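Local coordinates for SidF, inhibitor of growth family, member 3 (Legionella pneumophila subsp. pneumophila, PDB 4FYE), which acts as a phosphoinositide phosphatase, probably removing the 3-phosphate from phosphatidylinositol 3,4,5-trisphosphate, at residues F112-S115 / I116-I120; L572-L575 / K576-I579; H598-N601 / S602-L606. The protein carries 1 engineered substitution. All coordinates share one frame; numbering follows the deposited sequence.

Interaction 1: residues F112-S115 / I116-I120; sequences FKKS and ISETI
K114 and E118, one helical turn apart, meet through different first torsions: K114 carries CG across from its backbone N (chi1 176°), whereas E118 keeps CG beside its own (chi1 -61°) and runs extended from there, back over the preceding turn. The two side chains thereby cross obliquely, and E118 OE2 comes to rest 3.1 Å from K114 CG. The lysine chain bends further along, and K114 NZ stays 4.6 Å from E118 OE2, beyond a salt bridge; any attraction is probably diffuse. T119 likewise holds OG1 close to its backbone N, and the hydroxyl donates to S115 O at 3.2 Å, tilted 18° from the carbonyl plane. The next carbonyl, I116 O, receives two donors from the same face, T119 N and I120 N, just where I120 leaves helical geometry. I116 itself is buried against A75 of helix 71-92, while K113 NZ forms a salt bridge with D80, and F112 meets F155 of helix 136-163. A backbone-directed hydroxyl and a loosely matched i to i+4 charge pair thus mark the solvent-facing side of the C-terminal turn of helix 98-119, whose other side packs against neighbouring helices.

Interaction 2: residues L572-L575 / K576-I579; sequences LQEL and KEQI
L575 and I579 are the apolar pair of this stretch of helix, their branches crossing at an angle so that L575 CD2 approaches I579 CG1 at 3.3 Å. The approach is tight, and both residues depart from staggered first torsions, L575 at -148° and I579 at -95°, which suggests some strain, although details this fine should be read cautiously. The two are also joined through the backbone, where I579 N gives its hydrogen to L575 O at 3.0 Å.

Round the helix, Q573 and E577 follow a different pattern. Their side chains lie side by side and point the same way, with the amide and carboxylate planes turned 35° apart. E577 bends at chi2, which lays its carboxylate over the preceding turn, and OE1 touches the aliphatic part of its partner, 3.6 Å from Q573 CG. OE1 thus rests against a methylene and does not meet the amide nitrogen. A second acidic group lies close by: E574 OE2 and E577 OE2 are 6.0 Å apart, and their like charges may repel weakly.

K576 sets CB against Q573 O at 3.5 Å before its NZ makes a long, weak ion pair with D672. Q578 has its CG near L575 O, while its OE1 accepts a hydrogen bond from K468 N at the start of helix 467-476.

The segment belongs to the long helix 522-583 and divides between two environments. L572 and L575 face helix 590-614, I579 reaches L596 of that helix, and L575 also packs on L472 of helix 467-476, while Q573 and E577 occupy the exposed side.

Interaction 3: residues H598-N601 / S602-L606; sequences HFYN and SCAYL
S602 and H598 meet through a serine back-bond, the familiar helix motif in which a hydroxyl returns to the carbonyl one turn earlier, here in helix 590-614. With OG beside its own backbone N (chi1 -74°), S602 OG donates to H598 O at 3.0 Å; S602 N reaches the same oxygen from the opposite face of the carbonyl plane, so two donors grip one acceptor. The hydroxyl also sits over one face of the imidazole, offset toward its rim. On another side of the helix, F599 and C603 form a sulfur-aromatic contact: SG lies 4.2 Å from the F599 ring centroid, 30° off the normal. Y600 CE1 meets the methyl of A604, CB, at 3.8 Å.

Outside this shell, hydrogen bonds between H598 ND1 and E637 OE1 and between H598 NE2 and N455 OD1 fix the rotation of the imidazole. N601 is held at both ends of its amide, OD1 by Y675 N and ND2 by G673 O. L472 and L476 of helix 467-476 pack on C603; the Y605 ring meets that of Y675, and its OH is hydrogen-bonded to N663. The Y605 ring also draws close to the preceding turn, its CD2 3.2 Å from N601 O.

How the interactions relate
Three short stretches of helix illustrate how one i to i+4 geometry changes character with its surroundings. Interaction 1, on helix 98-119, is a surface contact, its centre about 55 Å from that of interaction 3 and on the other side of the chain's centre; charged and hydroxyl groups dominate it. Interaction 2 is partly buried and splits its chemistry between polar and apolar sides. Interaction 3 is buried, and several of its polar side chains, among them H598 and N601, are hydrogen-bonded within the protein. The last two, with centres about 12 Å apart, lie on consecutive helices and pack directly: L572 and K576 meet Y600, and L575 meets both F599 and Y600, making one shared apolar interface.

Interaction 1: residues F112-S115 / I116-I120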
ATOM      1  N   PHE A 112     -16.156  13.861 -29.994  1.00 51.26           N
ATOM      2  CA  PHE A 112     -16.766  13.686 -28.680  1.00 51.25           C
ATOM      3  C   PHE A 112     -16.298  14.801 -27.752  1.00 51.67           C
ATOM      4  O   PHE A 112     -17.151  15.397 -27.090  1.00 53.55           O
ATOM      5  CB  PHE A 112     -16.606  12.258 -28.049  1.00 49.76           C
ATOM      6  CG  PHE A 112     -17.707  11.279 -28.481  1.00 50.91           C
ATOM      7  CD1 PHE A 112     -18.905  11.146 -27.736  1.00 48.79           C
ATOM      8  CD2 PHE A 112     -17.579  10.548 -29.669  1.00 49.19           C
ATOM      9  CE1 PHE A 112     -19.940  10.301 -28.158  1.00 47.24           C
ATOM     10  CE2 PHE A 112     -18.600   9.684 -30.076  1.00 48.96           C
ATOM     11  CZ  PHE A 112     -19.771   9.557 -29.321  1.00 47.72           C
ATOM     12  N   LYS A 113     -15.002  15.134 -27.770  1.00 49.82           N
ATOM     13  CA  LYS A 113     -14.520  16.309 -27.024  1.00 57.22           C
ATOM     14  C   LYS A 113     -15.365  17.597 -27.298  1.00 60.53           C
ATOM     15  O   LYS A 113     -15.973  18.232 -26.390  1.00 58.57           O
ATOM     16  CB  LYS A 113     -13.025  16.575 -27.278  1.00 55.26           C
ATOM     17  CG  LYS A 113     -12.090  15.490 -26.723  1.00 55.09           C
ATOM     18  CD  LYS A 113     -10.641  15.723 -27.158  1.00 54.74           C
ATOM     19  CE  LYS A 113      -9.760  14.883 -26.284  1.00 52.42           C
ATOM     20  NZ  LYS A 113      -8.318  15.211 -26.343  1.00 61.29           N
ATOM     21  N   LYS A 114     -15.422  17.953 -28.556  1.00 61.86           N
ATOM     22  CA  LYS A 114     -16.129  19.148 -28.951  1.00 67.59           C
ATOM     23  C   LYS A 114     -17.568  19.117 -28.438  1.00 66.83           C
ATOM     24  O   LYS A 114     -18.012  20.070 -27.790  1.00 67.78           O
ATOM     25  CB  LYS A 114     -16.074  19.323 -30.462  1.00 68.82           C
ATOM     26  CG  LYS A 114     -16.873  20.525 -30.992  1.00 76.71           C
ATOM     27  CD  LYS A 114     -15.985  21.690 -31.442  1.00 80.27           C
ATOM     28  CE  LYS A 114     -15.301  21.399 -32.774  1.00 80.54           C
ATOM     29  NZ  LYS A 114     -15.823  22.200 -33.908  1.00 80.12           N
ATOM     30  N   SER A 115     -18.289  18.027 -28.697  1.00 63.75           N
ATOM     31  CA  SER A 115     -19.678  17.915 -28.245  1.00 60.22           C
ATOM     32  C   SER A 115     -19.825  18.113 -26.708  1.00 61.10           C
ATOM     33  O   SER A 115     -20.810  18.670 -26.186  1.00 59.22           O
ATOM     34  CB  SER A 115     -20.206  16.540 -28.609  1.00 56.69           C
ATOM     35  OG  SER A 115     -21.402  16.292 -27.909  1.00 50.44           O
ATOM     36  N   ILE A 116     -18.838  17.628 -25.982  1.00 57.02           N
ATOM     37  CA  ILE A 116     -18.925  17.676 -24.552  1.00 56.75           C
ATOM     38  C   ILE A 116     -18.678  19.094 -24.083  1.00 58.43           C
ATOM     39  O   ILE A 116     -19.359  19.566 -23.176  1.00 56.38           O
ATOM     40  CB  ILE A 116     -17.939  16.699 -23.930  1.00 50.16           C
ATOM     41  CG1 ILE A 116     -18.614  15.339 -23.843  1.00 47.10           C
ATOM     42  CG2 ILE A 116     -17.491  17.177 -22.566  1.00 46.01           C
ATOM     43  CD1 ILE A 116     -17.595  14.206 -23.701  1.00 48.47           C
ATOM     44  N   SER A 117     -17.708  19.745 -24.724  1.00 62.16           N
ATOM     45  CA  SER A 117     -17.443  21.159 -24.521  1.00 68.07           C
ATOM     46  C   SER A 117     -18.619  22.084 -24.917  1.00 69.09           C
ATOM     47  O   SER A 117     -18.742  23.145 -24.339  1.00 73.69           O
ATOM     48  CB  SER A 117     -16.142  21.578 -25.210  1.00 68.78           C
ATOM     49  OG  SER A 117     -16.413  22.457 -26.280  1.00 75.99           O
ATOM     50  N   GLU A 118     -19.475  21.691 -25.871  1.00 66.75           N
ATOM     51  CA  GLU A 118     -20.632  22.502 -26.209  1.00 63.18           C
ATOM     52  C   GLU A 118     -21.835  22.214 -25.324  1.00 64.07           C
ATOM     53  O   GLU A 118     -22.746  23.026 -25.290  1.00 64.52           O
ATOM     54  CB  GLU A 118     -21.041  22.357 -27.670  1.00 67.59           C
ATOM     55  CG  GLU A 118     -19.981  22.774 -28.692  1.00 77.59           C
ATOM     56  CD  GLU A 118     -20.191  22.150 -30.100  1.00 91.13           C
ATOM     57  OE1 GLU A 118     -21.228  21.448 -30.341  1.00 89.33           O
ATOM     58  OE2 GLU A 118     -19.307  22.363 -30.980  1.00 89.48           O
ATOM     59  N   THR A 119     -21.855  21.105 -24.579  1.00 61.56           N
ATOM     60  CA  THR A 119     -23.079  20.718 -23.807  1.00 62.16           C
ATOM     61  C   THR A 119     -22.939  20.797 -22.293  1.00 62.09           C
ATOM     62  O   THR A 119     -23.952  20.857 -21.561  1.00 62.30           O
ATOM     63  CB  THR A 119     -23.545  19.275 -24.110  1.00 67.40           C
ATOM     64  OG1 THR A 119     -23.890  19.189 -25.491  1.00 77.27           O
ATOM     65  CG2 THR A 119     -24.807  18.900 -23.297  1.00 67.39           C
ATOM     66  N   ILE A 120     -21.702  20.749 -21.819  1.00 56.94           N
ATOM     67  CA  ILE A 120     -21.451  20.834 -20.397  1.00 56.09           C
ATOM     68  C   ILE A 120     -20.914  22.233 -20.093  1.00 54.66           C
ATOM     69  O   ILE A 120     -19.786  22.566 -20.508  1.00 53.30           O
ATOM     70  CB  ILE A 120     -20.460  19.755 -19.908  1.00 56.17           C
ATOM     71  CG1 ILE A 120     -20.824  18.348 -20.449  1.00 53.26           C
ATOM     72  CG2 ILE A 120     -20.426  19.728 -18.390  1.00 50.32           C
ATOM     73  CD1 ILE A 120     -22.287  17.946 -20.268  1.00 52.60           C
TER

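Interaction 2: residues L572-L575 / K576-I579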
ATOM      1  N   LEU A 572       0.300   6.013  30.918  1.00 84.98           N
ATOM      2  CA  LEU A 572       0.678   6.597  29.614  1.00 76.51           C
ATOM      3  C   LEU A 572       0.687   8.133  29.676  1.00 75.67           C
ATOM      4  O   LEU A 572       1.638   8.783  29.260  1.00 73.90           O
ATOM      5  CB  LEU A 572      -0.311   6.139  28.563  1.00 73.96           C
ATOM      6  CG  LEU A 572       0.223   5.578  27.236  1.00 75.05           C
ATOM      7  CD1 LEU A 572      -0.947   5.403  26.277  1.00 73.98           C
ATOM      8  CD2 LEU A 572       1.289   6.412  26.548  1.00 70.04           C
ATOM      9  N   GLN A 573      -0.377   8.694  30.225  1.00 74.64           N
ATOM     10  CA  GLN A 573      -0.500  10.120  30.465  1.00 81.11           C
ATOM     11  C   GLN A 573       0.614  10.711  31.419  1.00 90.63           C
ATOM     12  O   GLN A 573       1.139  11.817  31.181  1.00 92.21           O
ATOM     13  CB  GLN A 573      -1.906  10.364  31.030  1.00 82.21           C
ATOM     14  CG  GLN A 573      -2.324  11.816  31.134  1.00 87.65           C
ATOM     15  CD  GLN A 573      -3.588  11.980  31.964  1.00 96.64           C
ATOM     16  OE1 GLN A 573      -3.558  11.932  33.210  1.00102.91           O
ATOM     17  NE2 GLN A 573      -4.715  12.166  31.280  1.00100.03           N
ATOM     18  N   GLU A 574       0.973   9.997  32.490  1.00 90.59           N
ATOM     19  CA  GLU A 574       2.104  10.437  33.341  1.00 95.67           C
ATOM     20  C   GLU A 574       3.435  10.327  32.562  1.00 94.56           C
ATOM     21  O   GLU A 574       4.305  11.212  32.676  1.00 91.69           O
ATOM     22  CB  GLU A 574       2.185   9.661  34.685  1.00102.25           C
ATOM     23  CG  GLU A 574       1.020   9.846  35.672  1.00105.42           C
ATOM     24  CD  GLU A 574       1.111   8.916  36.885  1.00113.40           C
ATOM     25  OE1 GLU A 574       1.763   7.857  36.773  1.00118.27           O
ATOM     26  OE2 GLU A 574       0.544   9.222  37.965  1.00114.22           O
ATOM     27  N   LEU A 575       3.586   9.267  31.753  1.00 91.12           N
ATOM     28  CA  LEU A 575       4.770   9.169  30.902  1.00 89.54           C
ATOM     29  C   LEU A 575       4.864  10.393  30.005  1.00 87.69           C
ATOM     30  O   LEU A 575       5.927  11.003  29.903  1.00 87.16           O
ATOM     31  CB  LEU A 575       4.811   7.896  30.060  1.00 83.33           C
ATOM     32  CG  LEU A 575       6.208   7.306  29.755  1.00 83.63           C
ATOM     33  CD1 LEU A 575       6.183   6.579  28.419  1.00 77.41           C
ATOM     34  CD2 LEU A 575       7.329   8.325  29.742  1.00 80.30           C
ATOM     35  N   LYS A 576       3.742  10.768  29.398  1.00 87.70           N
ATOM     36  CA  LYS A 576       3.705  11.937  28.525  1.00 88.19           C
ATOM     37  C   LYS A 576       4.097  13.172  29.338  1.00 90.52           C
ATOM     38  O   LYS A 576       4.977  13.935  28.942  1.00 90.12           O
ATOM     39  CB  LYS A 576       2.305  12.106  27.887  1.00 87.43           C
ATOM     40  CG  LYS A 576       2.204  13.124  26.747  1.00 83.11           C
ATOM     41  CD  LYS A 576       0.794  13.707  26.598  1.00 85.29           C
ATOM     42  CE  LYS A 576       0.704  14.655  25.396  1.00 81.43           C
ATOM     43  NZ  LYS A 576       0.656  13.938  24.086  1.00 70.80           N
ATOM     44  N   GLU A 577       3.438  13.346  30.478  1.00 94.25           N
ATOM     45  CA  GLU A 577       3.737  14.432  31.409  1.00101.52           C
ATOM     46  C   GLU A 577       5.238  14.684  31.654  1.00103.68           C
ATOM     47  O   GLU A 577       5.671  15.842  31.695  1.00102.82           O
ATOM     48  CB  GLU A 577       2.971  14.233  32.729  1.00104.45           C
ATOM     49  CG  GLU A 577       1.808  15.206  32.920  1.00109.18           C
ATOM     50  CD  GLU A 577       0.493  14.536  33.314  1.00110.11           C
ATOM     51  OE1 GLU A 577      -0.428  14.510  32.474  1.00110.10           O
ATOM     52  OE2 GLU A 577       0.363  14.029  34.445  1.00110.37           O
ATOM     53  N   GLN A 578       6.034  13.621  31.797  1.00102.04           N
ATOM     54  CA  GLN A 578       7.458  13.822  32.076  1.00105.58           C
ATOM     55  C   GLN A 578       8.316  13.958  30.816  1.00103.65           C
ATOM     56  O   GLN A 578       9.357  14.613  30.818  1.00110.55           O
ATOM     57  CB  GLN A 578       8.016  12.767  33.054  1.00108.10           C
ATOM     58  CG  GLN A 578       8.626  11.494  32.468  1.00107.10           C
ATOM     59  CD  GLN A 578       9.407  10.671  33.509  1.00112.23           C
ATOM     60  OE1 GLN A 578       9.595   9.461  33.354  1.00112.82           O
ATOM     61  NE2 GLN A 578       9.854  11.327  34.580  1.00114.21           N
ATOM     62  N   ILE A 579       7.831  13.373  29.736  1.00 98.44           N
ATOM     63  CA  ILE A 579       8.574  13.210  28.494  1.00 88.93           C
ATOM     64  C   ILE A 579       8.498  14.481  27.658  1.00 85.31           C
ATOM     65  O   ILE A 579       9.487  14.984  27.133  1.00 81.11           O
ATOM     66  CB  ILE A 579       8.029  11.900  27.820  1.00 89.03           C
ATOM     67  CG1 ILE A 579       8.936  10.718  28.201  1.00 89.00           C
ATOM     68  CG2 ILE A 579       7.727  11.971  26.326  1.00 73.32           C
ATOM     69  CD1 ILE A 579      10.377  11.095  28.450  1.00 88.23           C
TER

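Interaction 3: residues H598-N601 / S602-L606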
ATOM      1  N   HIS A 598       9.869   7.341  20.144  1.00 77.13           N
ATOM      2  CA  HIS A 598       9.759   5.932  19.813  1.00 76.08           C
ATOM      3  C   HIS A 598       9.145   5.183  20.941  1.00 75.44           C
ATOM      4  O   HIS A 598       8.166   4.484  20.732  1.00 78.19           O
ATOM      5  CB  HIS A 598      11.102   5.299  19.480  1.00 81.66           C
ATOM      6  CG  HIS A 598      11.025   3.785  19.273  1.00 85.36           C
ATOM      7  ND1 HIS A 598      10.362   3.222  18.225  1.00 73.33           N
ATOM      8  CD2 HIS A 598      11.538   2.724  20.039  1.00 79.47           C
ATOM      9  CE1 HIS A 598      10.463   1.874  18.314  1.00 74.84           C
ATOM     10  NE2 HIS A 598      11.173   1.573  19.429  1.00 82.25           N
ATOM     11  N   PHE A 599       9.684   5.313  22.147  1.00 72.49           N
ATOM     12  CA  PHE A 599       9.124   4.538  23.275  1.00 75.06           C
ATOM     13  C   PHE A 599       7.636   4.826  23.516  1.00 71.98           C
ATOM     14  O   PHE A 599       6.786   3.923  23.614  1.00 73.35           O
ATOM     15  CB  PHE A 599       9.909   4.775  24.583  1.00 77.58           C
ATOM     16  CG  PHE A 599       9.429   3.932  25.740  1.00 79.11           C
ATOM     17  CD1 PHE A 599       8.338   4.329  26.510  1.00 83.09           C
ATOM     18  CD2 PHE A 599      10.071   2.741  26.071  1.00 83.59           C
ATOM     19  CE1 PHE A 599       7.896   3.568  27.589  1.00 83.70           C
ATOM     20  CE2 PHE A 599       9.633   1.969  27.148  1.00 85.62           C
ATOM     21  CZ  PHE A 599       8.544   2.382  27.902  1.00 86.42           C
ATOM     22  N   TYR A 600       7.330   6.100  23.645  1.00 69.37           N
ATOM     23  CA  TYR A 600       5.982   6.507  23.918  1.00 66.11           C
ATOM     24  C   TYR A 600       4.987   6.180  22.788  1.00 67.11           C
ATOM     25  O   TYR A 600       3.820   5.855  23.043  1.00 66.03           O
ATOM     26  CB  TYR A 600       5.971   8.000  24.126  1.00 65.91           C
ATOM     27  CG  TYR A 600       4.603   8.475  24.381  1.00 65.99           C
ATOM     28  CD1 TYR A 600       3.739   8.799  23.318  1.00 64.11           C
ATOM     29  CD2 TYR A 600       4.118   8.525  25.682  1.00 69.43           C
ATOM     30  CE1 TYR A 600       2.438   9.208  23.569  1.00 62.34           C
ATOM     31  CE2 TYR A 600       2.825   8.927  25.953  1.00 68.53           C
ATOM     32  CZ  TYR A 600       1.994   9.273  24.898  1.00 65.60           C
ATOM     33  OH  TYR A 600       0.718   9.666  25.200  1.00 66.29           O
ATOM     34  N   ASN A 601       5.418   6.323  21.542  1.00 63.12           N
ATOM     35  CA  ASN A 601       4.474   6.147  20.457  1.00 60.86           C
ATOM     36  C   ASN A 601       4.098   4.685  20.281  1.00 60.94           C
ATOM     37  O   ASN A 601       2.924   4.383  20.106  1.00 61.12           O
ATOM     38  CB  ASN A 601       4.948   6.847  19.170  1.00 55.74           C
ATOM     39  CG  ASN A 601       4.655   8.342  19.194  1.00 59.14           C
ATOM     40  OD1 ASN A 601       3.679   8.819  19.841  1.00 61.66           O
ATOM     41  ND2 ASN A 601       5.475   9.101  18.496  1.00 57.06           N
ATOM     42  N   SER A 602       5.104   3.804  20.371  1.00 58.97           N
ATOM     43  CA  SER A 602       4.946   2.371  20.491  1.00 56.54           C
ATOM     44  C   SER A 602       3.908   2.049  21.524  1.00 59.49           C
ATOM     45  O   SER A 602       2.946   1.360  21.227  1.00 64.57           O
ATOM     46  CB  SER A 602       6.248   1.765  20.973  1.00 61.16           C
ATOM     47  OG  SER A 602       7.223   1.744  19.950  1.00 69.51           O
ATOM     48  N   CYS A 603       4.081   2.536  22.746  1.00 58.77           N
ATOM     49  CA  CYS A 603       3.090   2.264  23.771  1.00 61.23           C
ATOM     50  C   CYS A 603       1.717   2.817  23.401  1.00 66.05           C
ATOM     51  O   CYS A 603       0.694   2.137  23.585  1.00 69.73           O
ATOM     52  CB  CYS A 603       3.526   2.854  25.106  1.00 63.35           C
ATOM     53  SG  CYS A 603       5.051   2.103  25.648  0.58 58.00           S
ATOM     54  N   ALA A 604       1.684   4.034  22.853  1.00 63.71           N
ATOM     55  CA  ALA A 604       0.397   4.662  22.597  1.00 62.30           C
ATOM     56  C   ALA A 604      -0.307   3.912  21.516  1.00 60.25           C
ATOM     57  O   ALA A 604      -1.477   3.632  21.677  1.00 64.83           O
ATOM     58  CB  ALA A 604       0.511   6.142  22.271  1.00 59.35           C
ATOM     59  N   TYR A 605       0.391   3.535  20.447  1.00 58.60           N
ATOM     60  CA  TYR A 605      -0.272   2.792  19.365  1.00 53.91           C
ATOM     61  C   TYR A 605      -0.803   1.459  19.862  1.00 57.51           C
ATOM     62  O   TYR A 605      -1.956   1.113  19.636  1.00 53.16           O
ATOM     63  CB  TYR A 605       0.635   2.587  18.160  1.00 51.09           C
ATOM     64  CG  TYR A 605       0.898   3.879  17.388  1.00 50.33           C
ATOM     65  CD1 TYR A 605      -0.160   4.713  16.984  1.00 53.16           C
ATOM     66  CD2 TYR A 605       2.200   4.243  17.025  1.00 50.70           C
ATOM     67  CE1 TYR A 605       0.093   5.873  16.272  1.00 57.30           C
ATOM     68  CE2 TYR A 605       2.484   5.414  16.334  1.00 48.96           C
ATOM     69  CZ  TYR A 605       1.442   6.225  15.967  1.00 56.60           C
ATOM     70  OH  TYR A 605       1.725   7.363  15.273  1.00 54.37           O
ATOM     71  N   LEU A 606       0.013   0.720  20.603  1.00 62.96           N
ATOM     72  CA  LEU A 606      -0.468  -0.566  21.079  1.00 64.12           C
ATOM     73  C   LEU A 606      -1.727  -0.432  21.969  1.00 65.52           C
ATOM     74  O   LEU A 606      -2.749  -1.057  21.730  1.00 65.22           O
ATOM     75  CB  LEU A 606       0.623  -1.250  21.861  1.00 67.70           C
ATOM     76  CG  LEU A 606       0.691  -2.785  21.816  1.00 73.16           C
ATOM     77  CD1 LEU A 606       1.088  -3.270  23.218  1.00 67.04           C
ATOM     78  CD2 LEU A 606      -0.544  -3.516  21.275  1.00 68.63           C
TER